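Local coordinates for hypothetical protein PA5026 (Pseudomonas aeruginosa, PDB 1SH8) that is of unknown function but probably acts as a thioesterase of the hot-dog superfamily, at residues A19-S24 and L57-E62; G66-T71 and A101-E106. All coordinates share one frame; numbering follows the deposited sequence.

Each contact has one side on the helical core of a hot-dog fold, and the two follow one another along the chain. Helix 54-62 carries interaction 1 and helix 64-72, directly after it, carries interaction 2; the two contacts lie about 18 Å apart, centre to centre, on opposite sides of the chain's centre. Interaction 1 sets helix 19-24 against the first of these helices where the second subunit closes in. Interaction 2 packs the second helix against the end of strand 97-102, and no other chain of the assembly touches it. If the protein is a thioesterase, as seems probable, its site remains unassigned, and neither contact can be credited with a catalytic role.

Interaction 1. Residues A19-S24 and L57-E62; sequences AFVQRS and LFTLAE
F20 reaches T59 with the edge of its ring. CE2 lies 3.4 Å from T59 OG1, and the oxygen sits in the ring plane, so it faces a C-H bond and not the pi cloud. The ring gets there because CG is anti to the backbone N (chi1 -178°), which swings it off helix 19-24 toward helix 54-62. The proton of the T59 hydroxyl goes to G55 O, one turn back in its own helix, so this buried polar atom is satisfied while it touches the ring.

V21 comes next and meets the other branch of the same threonine: its CG2 is 4.0 Å from T59 CG2, methyl to methyl, the two side chains crossing at a slant. T59 thus divides its work, oxygen to the phenylalanine and methyl to the valine, just where the backbones come nearest, 7.3 Å between V21 CA and T59 CA. Helix 54-62 belongs to the sausage of the hot-dog fold, the buried helical part around which the sheet curves, and the short helix 19-24 is laid against it. The second subunit reaches the same place: its own F20 meets this F20 with planes at about 85°, and its Y53 packs on T59.

Further on, R23 folds its guanidinium back over F20 CA, which lies 3.6 Å above one face of the group, while NH1 bonds to G44 O of the second subunit. S24 turns its hydroxyl to its own helix, donating from OG to V21 O over 2.7 Å, in the carbonyl plane and on a lone pair; S24 N also donates to V21 O.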
loop_
_atom_site.group_PDB
_atom_site.type_symbol
_atom_site.label_atom_id
_atom_site.label_comp_id
_atom_site.label_asym_id
_atom_site.label_seq_id
_atom_site.Cartn_x
_atom_site.Cartn_y
_atom_site.Cartn_z
ATOM N N ALA A 19 -0.246 5.085 13.633
ATOM C CA ALA A 19 0.145 6.463 13.330
ATOM C C ALA A 19 0.179 6.797 11.839
ATOM O O ALA A 19 -0.230 7.886 11.432
ATOM C CB ALA A 19 1.499 6.770 13.962
ATOM N N PHE A 20 0.683 5.864 11.036
ATOM C CA PHE A 20 0.763 6.042 9.589
ATOM C C PHE A 20 -0.636 6.356 9.062
ATOM O O PHE A 20 -0.813 7.231 8.210
ATOM C CB PHE A 20 1.293 4.750 8.958
ATOM C CG PHE A 20 1.461 4.811 7.459
ATOM C CD1 PHE A 20 2.706 5.093 6.896
ATOM C CD2 PHE A 20 0.387 4.544 6.613
ATOM C CE1 PHE A 20 2.880 5.102 5.504
ATOM C CE2 PHE A 20 0.548 4.552 5.228
ATOM C CZ PHE A 20 1.797 4.830 4.672
ATOM N N VAL A 21 -1.631 5.640 9.583
ATOM C CA VAL A 21 -3.024 5.828 9.182
ATOM C C VAL A 21 -3.567 7.142 9.733
ATOM O O VAL A 21 -4.225 7.904 9.026
ATOM C CB VAL A 21 -3.905 4.661 9.688
ATOM C CG1 VAL A 21 -5.385 4.959 9.425
ATOM C CG2 VAL A 21 -3.496 3.372 8.986
ATOM N N GLN A 22 -3.277 7.412 10.997
ATOM C CA GLN A 22 -3.740 8.638 11.623
ATOM C C GLN A 22 -3.274 9.869 10.829
ATOM O O GLN A 22 -4.057 10.794 10.588
ATOM C CB GLN A 22 -3.225 8.700 13.066
ATOM C CG GLN A 22 -3.941 9.724 13.927
ATOM C CD GLN A 22 -3.555 11.146 13.585
ATOM O OE1 GLN A 22 -4.388 12.056 13.638
ATOM N NE2 GLN A 22 -2.286 11.352 13.243
ATOM N N ARG A 23 -2.007 9.866 10.411
ATOM C CA ARG A 23 -1.437 10.985 9.656
ATOM C C ARG A 23 -2.125 11.234 8.314
ATOM O O ARG A 23 -2.079 12.349 7.795
ATOM C CB ARG A 23 0.060 10.767 9.407
ATOM C CG ARG A 23 0.926 10.713 10.658
ATOM C CD ARG A 23 2.416 10.845 10.308
ATOM N NE ARG A 23 2.919 9.776 9.441
ATOM C CZ ARG A 23 3.461 8.638 9.875
ATOM N NH1 ARG A 23 3.571 8.402 11.180
ATOM N NH2 ARG A 23 3.912 7.742 9.002
ATOM N N SER A 24 -2.756 10.205 7.751
ATOM C CA SER A 24 -3.437 10.347 6.462
ATOM C C SER A 24 -4.809 11.004 6.585
ATOM O O SER A 24 -5.385 11.438 5.590
ATOM C CB SER A 24 -3.607 8.985 5.785
ATOM O OG SER A 24 -4.684 8.263 6.358
ATOM N N LEU A 57 -4.441 5.361 -1.498
ATOM C CA LEU A 57 -5.463 4.452 -2.017
ATOM C C LEU A 57 -5.258 3.073 -1.396
ATOM O O LEU A 57 -6.217 2.421 -0.978
ATOM C CB LEU A 57 -5.379 4.369 -3.545
ATOM C CG LEU A 57 -5.915 5.597 -4.294
ATOM C CD1 LEU A 57 -5.489 5.561 -5.758
ATOM C CD2 LEU A 57 -7.442 5.627 -4.171
ATOM N N PHE A 58 -4.006 2.637 -1.317
ATOM C CA PHE A 58 -3.714 1.328 -0.731
ATOM C C PHE A 58 -4.165 1.268 0.725
ATOM O O PHE A 58 -4.782 0.297 1.158
ATOM C CB PHE A 58 -2.217 1.020 -0.782
ATOM C CG PHE A 58 -1.859 -0.304 -0.157
ATOM C CD1 PHE A 58 -1.843 -1.473 -0.917
ATOM C CD2 PHE A 58 -1.576 -0.387 1.205
ATOM C CE1 PHE A 58 -1.548 -2.712 -0.321
ATOM C CE2 PHE A 58 -1.285 -1.616 1.808
ATOM C CZ PHE A 58 -1.271 -2.778 1.044
ATOM N N THR A 59 -3.839 2.309 1.484
ATOM C CA THR A 59 -4.200 2.348 2.891
ATOM C C THR A 59 -5.716 2.266 3.067
ATOM O O THR A 59 -6.210 1.527 3.921
ATOM C CB THR A 59 -3.636 3.619 3.556
ATOM O OG1 THR A 59 -2.206 3.586 3.480
ATOM C CG2 THR A 59 -4.042 3.694 5.019
ATOM N N LEU A 60 -6.453 3.008 2.246
ATOM C CA LEU A 60 -7.911 2.989 2.324
ATOM C C LEU A 60 -8.464 1.599 2.009
ATOM O O LEU A 60 -9.374 1.120 2.681
ATOM C CB LEU A 60 -8.510 3.997 1.338
ATOM C CG LEU A 60 -10.043 3.999 1.278
ATOM C CD1 LEU A 60 -10.604 4.394 2.642
ATOM C CD2 LEU A 60 -10.516 4.964 0.204
ATOM N N ALA A 61 -7.905 0.961 0.981
ATOM C CA ALA A 61 -8.355 -0.365 0.559
ATOM C C ALA A 61 -7.949 -1.485 1.512
ATOM O O ALA A 61 -8.655 -2.483 1.641
ATOM C CB ALA A 61 -7.823 -0.665 -0.839
ATOM N N GLU A 62 -6.815 -1.312 2.184
ATOM C CA GLU A 62 -6.283 -2.323 3.096
ATOM C C GLU A 62 -6.885 -2.325 4.508
ATOM O O GLU A 62 -7.118 -3.391 5.094
ATOM C CB GLU A 62 -4.757 -2.143 3.192
ATOM C CG GLU A 62 -3.974 -3.252 3.903
ATOM C CD GLU A 62 -4.109 -3.253 5.425
ATOM O OE1 GLU A 62 -4.246 -2.170 6.039
ATOM O OE2 GLU A 62 -4.052 -4.357 6.014
#

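Interaction 2. Residues G66-T71 and A101-E106; sequences GALFLT and ARLDAE
Helix 64-72 passes the end of strand 97-102 with its backbone nearest at L68 and R102, whose CA atoms are 7.3 Å apart, just before the chain leaves the strand. L68 makes the whole contact from the helix side. Its CD1 methyl enters between two residues that point to the same side of the extended chain, touching A101 CB at 3.9 Å and L103 CG at 4.0 Å. Between these two contacts CD1 also comes within 4.2 Å of R102 N, so the methyl lies against the backbone linking A101 to L103. The second branch contributes as well: L68 CD2 is 4.0 Å from A101 O.

With CG anti to the carbonyl carbon (chi1 -82°) and chi2 at 166°, both L68 methyls come to lie against 101-103. In between, the side chain of R102 sets off away from the helix and packs on Y35. L103, met at its CG, also packs on F73.

This is the usual relation in a hot-dog fold, the central helical part lying on the concave side of the curved sheet. V36, on the neighbouring strand, and L125 add to the cover on L68, while A101 keeps its backbone bonds to V36. Beyond L103 the chain turns into helix 105-118, with D104 at the N-cap, its OD2 taking a hydrogen bond from R107 N.

Between these two segments, then, the touch rests on the L68 methyls packing against A101, L103 and the backbone that joins them, by van der Waals contact, a matter of shape and burial and not of directed bonds.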
loop_
_atom_site.group_PDB
_atom_site.type_symbol
_atom_site.label_atom_id
_atom_site.label_comp_id
_atom_site.label_asym_id
_atom_site.label_seq_id
_atom_site.Cartn_x
_atom_site.Cartn_y
_atom_site.Cartn_z
ATOM N N GLY A 66 -8.601 -4.707 8.983
ATOM C CA GLY A 66 -8.418 -4.460 10.399
ATOM C C GLY A 66 -9.662 -3.863 11.043
ATOM O O GLY A 66 -9.977 -4.174 12.192
ATOM N N ALA A 67 -10.373 -3.002 10.318
ATOM C CA ALA A 67 -11.582 -2.385 10.864
ATOM C C ALA A 67 -12.657 -3.442 11.134
ATOM O O ALA A 67 -13.297 -3.419 12.184
ATOM C CB ALA A 67 -12.116 -1.309 9.910
ATOM N N LEU A 68 -12.859 -4.362 10.191
ATOM C CA LEU A 68 -13.845 -5.435 10.375
ATOM C C LEU A 68 -13.437 -6.307 11.568
ATOM O O LEU A 68 -14.282 -6.788 12.319
ATOM C CB LEU A 68 -13.954 -6.295 9.111
ATOM C CG LEU A 68 -14.859 -5.735 8.012
ATOM C CD1 LEU A 68 -14.621 -6.485 6.702
ATOM C CD2 LEU A 68 -16.317 -5.853 8.449
ATOM N N PHE A 69 -12.133 -6.506 11.736
ATOM C CA PHE A 69 -11.616 -7.283 12.863
ATOM C C PHE A 69 -12.017 -6.592 14.176
ATOM O O PHE A 69 -12.488 -7.235 15.114
ATOM C CB PHE A 69 -10.086 -7.380 12.765
ATOM C CG PHE A 69 -9.395 -7.561 14.094
ATOM C CD1 PHE A 69 -9.356 -8.806 14.717
ATOM C CD2 PHE A 69 -8.799 -6.476 14.728
ATOM C CE1 PHE A 69 -8.731 -8.965 15.954
ATOM C CE2 PHE A 69 -8.172 -6.627 15.966
ATOM C CZ PHE A 69 -8.139 -7.874 16.579
ATOM N N LEU A 70 -11.821 -5.278 14.233
ATOM C CA LEU A 70 -12.165 -4.503 15.424
ATOM C C LEU A 70 -13.660 -4.514 15.743
ATOM O O LEU A 70 -14.051 -4.491 16.912
ATOM C CB LEU A 70 -11.703 -3.051 15.271
ATOM C CG LEU A 70 -10.202 -2.782 15.391
ATOM C CD1 LEU A 70 -9.913 -1.339 15.017
ATOM C CD2 LEU A 70 -9.735 -3.071 16.816
ATOM N N THR A 71 -14.503 -4.544 14.716
ATOM C CA THR A 71 -15.941 -4.536 14.963
ATOM C C THR A 71 -16.577 -5.916 15.052
ATOM O O THR A 71 -17.697 -6.049 15.552
ATOM C CB THR A 71 -16.709 -3.776 13.859
ATOM O OG1 THR A 71 -16.646 -4.517 12.631
ATOM C CG2 THR A 71 -16.131 -2.385 13.658
ATOM N N ALA A 101 -16.894 -2.535 3.270
ATOM C CA ALA A 101 -16.593 -3.957 3.264
ATOM C C ALA A 101 -17.475 -4.651 4.282
ATOM O O ALA A 101 -17.875 -4.048 5.273
ATOM C CB ALA A 101 -15.124 -4.176 3.613
ATOM N N ARG A 102 -17.773 -5.921 4.040
ATOM C CA ARG A 102 -18.615 -6.656 4.964
ATOM C C ARG A 102 -18.216 -8.120 5.130
ATOM O O ARG A 102 -17.490 -8.683 4.310
ATOM C CB ARG A 102 -20.081 -6.559 4.516
ATOM C CG ARG A 102 -20.368 -7.130 3.134
ATOM C CD ARG A 102 -21.817 -6.843 2.701
ATOM N NE ARG A 102 -22.049 -5.430 2.399
ATOM C CZ ARG A 102 -23.250 -4.887 2.193
ATOM N NH1 ARG A 102 -24.344 -5.638 2.259
ATOM N NH2 ARG A 102 -23.359 -3.591 1.915
ATOM N N LEU A 103 -18.680 -8.702 6.233
ATOM C CA LEU A 103 -18.474 -10.110 6.577
ATOM C C LEU A 103 -19.825 -10.549 7.127
ATOM O O LEU A 103 -20.327 -9.937 8.069
ATOM C CB LEU A 103 -17.426 -10.275 7.682
ATOM C CG LEU A 103 -15.941 -10.229 7.348
ATOM C CD1 LEU A 103 -15.132 -10.382 8.637
ATOM C CD2 LEU A 103 -15.606 -11.344 6.368
ATOM N N ASP A 104 -20.428 -11.587 6.556
ATOM C CA ASP A 104 -21.730 -12.014 7.064
ATOM C C ASP A 104 -21.595 -12.679 8.438
ATOM O O ASP A 104 -20.518 -13.157 8.811
ATOM C CB ASP A 104 -22.429 -12.960 6.080
ATOM C CG ASP A 104 -21.754 -14.306 5.986
ATOM O OD1 ASP A 104 -20.641 -14.375 5.423
ATOM O OD2 ASP A 104 -22.334 -15.297 6.479
ATOM N N ALA A 105 -22.697 -12.693 9.186
ATOM C CA ALA A 105 -22.727 -13.266 10.528
ATOM C C ALA A 105 -22.176 -14.685 10.592
ATOM O O ALA A 105 -21.426 -15.033 11.509
ATOM C CB ALA A 105 -24.150 -13.240 11.065
ATOM N N GLU A 106 -22.559 -15.501 9.616
ATOM C CA GLU A 106 -22.114 -16.886 9.556
ATOM C C GLU A 106 -20.601 -16.989 9.359
ATOM O O GLU A 106 -19.949 -17.817 9.998
ATOM C CB GLU A 106 -22.850 -17.613 8.426
ATOM C CG GLU A 106 -22.576 -19.108 8.343
ATOM C CD GLU A 106 -23.335 -19.769 7.198
ATOM O OE1 GLU A 106 -24.588 -19.730 7.207
ATOM O OE2 GLU A 106 -22.677 -20.325 6.287
#